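Local atomic coordinates of putative antioxidant defense protein Mlr4105 (Mesorhizobium loti, PDB entry 3C1L), a protein that probably has peroxiredoxin-type activity in antioxidant defence, as an all-helical member of the AhpD-like group. Residues 123-131 with 158-166. Sequence-based numbering, arbitrary orientation.
Sequences MLEFAVKLT and IASTAAFFN
Ala127 and Ala162 meet methyl to methyl, CB to CB 3.9 Å, and are the nearest backbone pair of the two segments (CA to CA 5.6 Å). The segments run in the same general direction at a crossing angle of -44°, their axes 9.6 Å apart. Toward the N-terminal ends, Ile158 sends its two branches to different partners: CG2 lies 3.9 Å from Phe126 CD2, while CG1 reaches CG of Met123, a selenomethionine. Phe126 CG stands anti to the backbone N (chi1 -175°), which brings the ring down beside Ile158 and sets Ala159 CB at the ring edge. Leu130 CD2 approaches the side of Ala159 O (3.8 Å). At the C-terminal ends this apolar helix packing of the AhpD-like fold turns polar. Asn166 ND2 gives an almost straight hydrogen bond, in its amide plane, to Thr131 OG1 (3.2 Å, 178°), and a second to Ala162 O from above that carbonyl's plane; Thr131 OG1 in turn donates to Ala127 O (2.7 Å). These bonds would help hold both side-chain rotations, and Asn81 ND2 binds Asn166 OD1. Packing is tight at Ala127-Ala162 and Phe126-Ile158, looser where Phe126 CE2 faces Ala159 CB (4.3 Å) and Leu130 CD2 the Ala159 and Ala162 methyls; neither part opens to solvent, since every touching residue is buried. Helix 67-80 covers Thr131 and Asn166 through Val77, helix 139-147 backs Phe126, and Arg170 of the second subunit hydrogen-bonds Leu130 O and Thr131 O.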
HETATM    1  N   MSE B 123       0.837 -23.194  -2.629  1.00 26.53           N
HETATM    2  CA  MSE B 123       1.390 -23.063  -1.307  1.00 28.09           C
HETATM    3  C   MSE B 123       1.999 -21.683  -1.044  1.00 27.25           C
HETATM    4  O   MSE B 123       1.714 -21.031  -0.025  1.00 29.16           O
HETATM    5  CB  MSE B 123       2.464 -24.160  -1.168  1.00 26.16           C
HETATM    6  CG  MSE B 123       3.255 -24.126   0.100  1.00 27.12           C
HETATM    7 SE   MSE B 123       4.411 -25.684   0.139  0.75 35.61          SE
HETATM    8  CE  MSE B 123       5.776 -25.002  -1.179  1.00 29.00           C
ATOM      9  N   LEU B 124       2.786 -21.243  -2.017  1.00 27.60           N
ATOM     10  CA  LEU B 124       3.549 -20.038  -1.957  1.00 27.24           C
ATOM     11  C   LEU B 124       2.616 -18.870  -2.192  1.00 29.02           C
ATOM     12  O   LEU B 124       2.756 -17.850  -1.551  1.00 27.15           O
ATOM     13  CB  LEU B 124       4.700 -20.074  -2.995  1.00 27.27           C
ATOM     14  CG  LEU B 124       5.924 -20.989  -2.707  1.00 30.44           C
ATOM     15  CD1 LEU B 124       7.100 -20.735  -3.678  1.00 25.55           C
ATOM     16  CD2 LEU B 124       6.415 -20.872  -1.288  1.00 26.90           C
ATOM     17  N   GLU B 125       1.647 -19.016  -3.083  1.00 28.39           N
ATOM     18  CA  GLU B 125       0.682 -17.933  -3.260  1.00 30.39           C
ATOM     19  C   GLU B 125      -0.160 -17.725  -1.989  1.00 29.28           C
ATOM     20  O   GLU B 125      -0.442 -16.574  -1.617  1.00 28.02           O
ATOM     21  CB  GLU B 125      -0.207 -18.157  -4.490  1.00 30.71           C
ATOM     22  CG  GLU B 125       0.549 -18.082  -5.853  1.00 34.95           C
ATOM     23  CD  GLU B 125       0.959 -16.669  -6.286  1.00 48.81           C
ATOM     24  OE1 GLU B 125       0.787 -15.703  -5.490  1.00 48.06           O
ATOM     25  OE2 GLU B 125       1.463 -16.525  -7.442  1.00 53.18           O
ATOM     26  N   PHE B 126      -0.534 -18.811  -1.301  1.00 28.51           N
ATOM     27  CA  PHE B 126      -1.209 -18.636  -0.008  1.00 28.60           C
ATOM     28  C   PHE B 126      -0.303 -17.866   1.016  1.00 27.37           C
ATOM     29  O   PHE B 126      -0.726 -16.891   1.666  1.00 25.75           O
ATOM     30  CB  PHE B 126      -1.633 -19.959   0.536  1.00 27.49           C
ATOM     31  CG  PHE B 126      -2.421 -19.879   1.791  1.00 31.28           C
ATOM     32  CD1 PHE B 126      -3.770 -19.533   1.757  1.00 31.37           C
ATOM     33  CD2 PHE B 126      -1.835 -20.192   3.017  1.00 35.49           C
ATOM     34  CE1 PHE B 126      -4.527 -19.461   2.913  1.00 27.41           C
ATOM     35  CE2 PHE B 126      -2.581 -20.101   4.215  1.00 32.30           C
ATOM     36  CZ  PHE B 126      -3.944 -19.751   4.155  1.00 34.10           C
ATOM     37  N   ALA B 127       0.938 -18.312   1.139  1.00 26.73           N
ATOM     38  CA  ALA B 127       1.949 -17.650   2.013  1.00 27.74           C
ATOM     39  C   ALA B 127       2.121 -16.149   1.706  1.00 27.60           C
ATOM     40  O   ALA B 127       2.252 -15.343   2.628  1.00 32.27           O
ATOM     41  CB  ALA B 127       3.285 -18.374   1.910  1.00 26.64           C
ATOM     42  N   VAL B 128       2.167 -15.778   0.425  1.00 27.91           N
ATOM     43  CA  VAL B 128       2.210 -14.369  -0.004  1.00 29.33           C
ATOM     44  C   VAL B 128       1.011 -13.585   0.495  1.00 28.34           C
ATOM     45  O   VAL B 128       1.173 -12.550   1.125  1.00 27.39           O
ATOM     46  CB  VAL B 128       2.252 -14.190  -1.556  1.00 33.35           C
ATOM     47  CG1 VAL B 128       2.005 -12.748  -1.909  1.00 33.93           C
ATOM     48  CG2 VAL B 128       3.583 -14.645  -2.129  1.00 28.74           C
ATOM     49  N   LYS B 129      -0.188 -14.123   0.288  1.00 29.26           N
ATOM     50  CA  LYS B 129      -1.426 -13.470   0.789  1.00 28.33           C
ATOM     51  C   LYS B 129      -1.487 -13.392   2.318  1.00 27.32           C
ATOM     52  O   LYS B 129      -1.819 -12.384   2.880  1.00 28.22           O
ATOM     53  CB  LYS B 129      -2.708 -14.164   0.260  1.00 27.93           C
ATOM     54  CG  LYS B 129      -3.936 -13.309   0.528  1.00 30.60           C
ATOM     55  CD  LYS B 129      -5.156 -13.757  -0.135  1.00 29.66           C
ATOM     56  CE  LYS B 129      -6.302 -12.834   0.226  1.00 31.60           C
ATOM     57  NZ  LYS B 129      -7.587 -13.389  -0.319  1.00 32.64           N
ATOM     58  N   LEU B 130      -1.134 -14.460   2.999  1.00 26.97           N
ATOM     59  CA  LEU B 130      -1.051 -14.427   4.472  1.00 28.31           C
ATOM     60  C   LEU B 130       0.026 -13.410   4.966  1.00 25.86           C
ATOM     61  O   LEU B 130      -0.092 -12.883   6.054  1.00 26.35           O
ATOM     62  CB  LEU B 130      -0.740 -15.819   5.053  1.00 29.17           C
ATOM     63  CG  LEU B 130      -0.976 -15.982   6.557  1.00 27.84           C
ATOM     64  CD1 LEU B 130      -2.477 -15.779   6.839  1.00 29.55           C
ATOM     65  CD2 LEU B 130      -0.522 -17.300   6.981  1.00 30.64           C
ATOM     66  N   THR B 131       1.058 -13.167   4.174  1.00 25.82           N
ATOM     67  CA  THR B 131       2.152 -12.210   4.549  1.00 25.80           C
ATOM     68  C   THR B 131       1.753 -10.760   4.297  1.00 26.77           C
ATOM     69  O   THR B 131       2.024  -9.857   5.120  1.00 28.48           O
ATOM     70  CB  THR B 131       3.469 -12.537   3.821  1.00 25.45           C
ATOM     71  OG1 THR B 131       3.899 -13.851   4.208  1.00 25.71           O
ATOM     72  CG2 THR B 131       4.589 -11.540   4.149  1.00 25.14           C
ATOM     73  N   ILE B 158       1.307 -25.146   6.478  1.00 27.02           N
ATOM     74  CA  ILE B 158       1.666 -24.023   5.579  1.00 27.16           C
ATOM     75  C   ILE B 158       1.444 -22.718   6.322  1.00 27.83           C
ATOM     76  O   ILE B 158       2.320 -21.822   6.333  1.00 27.41           O
ATOM     77  CB  ILE B 158       0.863 -24.009   4.228  1.00 29.76           C
ATOM     78  CG1 ILE B 158       1.183 -25.280   3.389  1.00 30.31           C
ATOM     79  CG2 ILE B 158       1.100 -22.657   3.471  1.00 23.03           C
ATOM     80  CD1 ILE B 158       0.030 -25.785   2.381  1.00 23.28           C
ATOM     81  N   ALA B 159       0.284 -22.610   6.963  1.00 27.26           N
ATOM     82  CA  ALA B 159      -0.095 -21.371   7.652  1.00 29.05           C
ATOM     83  C   ALA B 159       0.862 -21.094   8.809  1.00 28.43           C
ATOM     84  O   ALA B 159       1.270 -19.982   8.971  1.00 29.17           O
ATOM     85  CB  ALA B 159      -1.523 -21.391   8.128  1.00 26.18           C
ATOM     86  N   SER B 160       1.209 -22.139   9.574  1.00 30.47           N
ATOM     87  CA  SER B 160       2.160 -22.045  10.693  1.00 27.25           C
ATOM     88  C   SER B 160       3.558 -21.653  10.275  1.00 26.91           C
ATOM     89  O   SER B 160       4.256 -20.904  10.964  1.00 24.29           O
ATOM     90  CB  SER B 160       2.262 -23.381  11.412  1.00 31.18           C
ATOM     91  OG  SER B 160       1.143 -23.603  12.232  1.00 36.01           O
ATOM     92  N   THR B 161       3.989 -22.214   9.154  1.00 28.38           N
ATOM     93  CA  THR B 161       5.322 -21.978   8.661  1.00 28.41           C
ATOM     94  C   THR B 161       5.373 -20.529   8.226  1.00 28.74           C
ATOM     95  O   THR B 161       6.295 -19.811   8.608  1.00 30.17           O
ATOM     96  CB  THR B 161       5.747 -22.961   7.509  1.00 29.89           C
ATOM     97  OG1 THR B 161       5.581 -24.349   7.933  1.00 30.09           O
ATOM     98  CG2 THR B 161       7.180 -22.708   7.145  1.00 28.48           C
ATOM     99  N   ALA B 162       4.381 -20.107   7.451  1.00 27.39           N
ATOM    100  CA  ALA B 162       4.352 -18.750   6.924  1.00 27.87           C
ATOM    101  C   ALA B 162       4.231 -17.702   8.077  1.00 27.88           C
ATOM    102  O   ALA B 162       4.983 -16.735   8.126  1.00 26.85           O
ATOM    103  CB  ALA B 162       3.245 -18.619   5.800  1.00 27.93           C
ATOM    104  N   ALA B 163       3.376 -18.004   9.040  1.00 26.37           N
ATOM    105  CA  ALA B 163       3.184 -17.215  10.260  1.00 25.88           C
ATOM    106  C   ALA B 163       4.468 -17.012  11.056  1.00 26.81           C
ATOM    107  O   ALA B 163       4.805 -15.894  11.427  1.00 27.58           O
ATOM    108  CB  ALA B 163       2.096 -17.870  11.153  1.00 23.94           C
ATOM    109  N   PHE B 164       5.181 -18.113  11.305  1.00 27.40           N
ATOM    110  CA  PHE B 164       6.415 -18.130  12.093  1.00 28.37           C
ATOM    111  C   PHE B 164       7.466 -17.246  11.519  1.00 26.65           C
ATOM    112  O   PHE B 164       8.163 -16.579  12.254  1.00 27.85           O
ATOM    113  CB  PHE B 164       6.969 -19.565  12.140  1.00 29.06           C
ATOM    114  CG  PHE B 164       8.186 -19.710  12.957  1.00 26.52           C
ATOM    115  CD1 PHE B 164       8.103 -19.855  14.329  1.00 33.19           C
ATOM    116  CD2 PHE B 164       9.435 -19.747  12.360  1.00 33.70           C
ATOM    117  CE1 PHE B 164       9.286 -20.017  15.095  1.00 35.23           C
ATOM    118  CE2 PHE B 164      10.603 -19.904  13.130  1.00 32.09           C
ATOM    119  CZ  PHE B 164      10.527 -20.039  14.467  1.00 28.28           C
ATOM    120  N   PHE B 165       7.551 -17.222  10.199  1.00 26.18           N
ATOM    121  CA  PHE B 165       8.504 -16.344   9.507  1.00 26.90           C
ATOM    122  C   PHE B 165       8.182 -14.881   9.475  1.00 29.45           C
ATOM    123  O   PHE B 165       9.077 -14.034   9.509  1.00 31.51           O
ATOM    124  CB  PHE B 165       8.904 -16.942   8.151  1.00 25.76           C
ATOM    125  CG  PHE B 165       9.925 -18.053   8.346  1.00 25.70           C
ATOM    126  CD1 PHE B 165      11.243 -17.738   8.566  1.00 32.15           C
ATOM    127  CD2 PHE B 165       9.526 -19.329   8.541  1.00 29.67           C
ATOM    128  CE1 PHE B 165      12.169 -18.709   8.838  1.00 30.86           C
ATOM    129  CE2 PHE B 165      10.430 -20.313   8.808  1.00 35.02           C
ATOM    130  CZ  PHE B 165      11.771 -20.001   8.962  1.00 30.06           C
ATOM    131  N   ASN B 166       6.898 -14.574   9.464  1.00 29.15           N
ATOM    132  CA  ASN B 166       6.469 -13.234   9.747  1.00 28.91           C
ATOM    133  C   ASN B 166       6.866 -12.738  11.138  1.00 31.85           C
ATOM    134  O   ASN B 166       7.137 -11.575  11.320  1.00 31.05           O
ATOM    135  CB  ASN B 166       4.978 -13.140   9.531  1.00 29.32           C
ATOM    136  CG  ASN B 166       4.660 -12.949   8.064  1.00 29.14           C
ATOM    137  OD1 ASN B 166       4.775 -11.837   7.588  1.00 30.47           O
ATOM    138  ND2 ASN B 166       4.363 -14.045   7.326  1.00 25.19           N
TER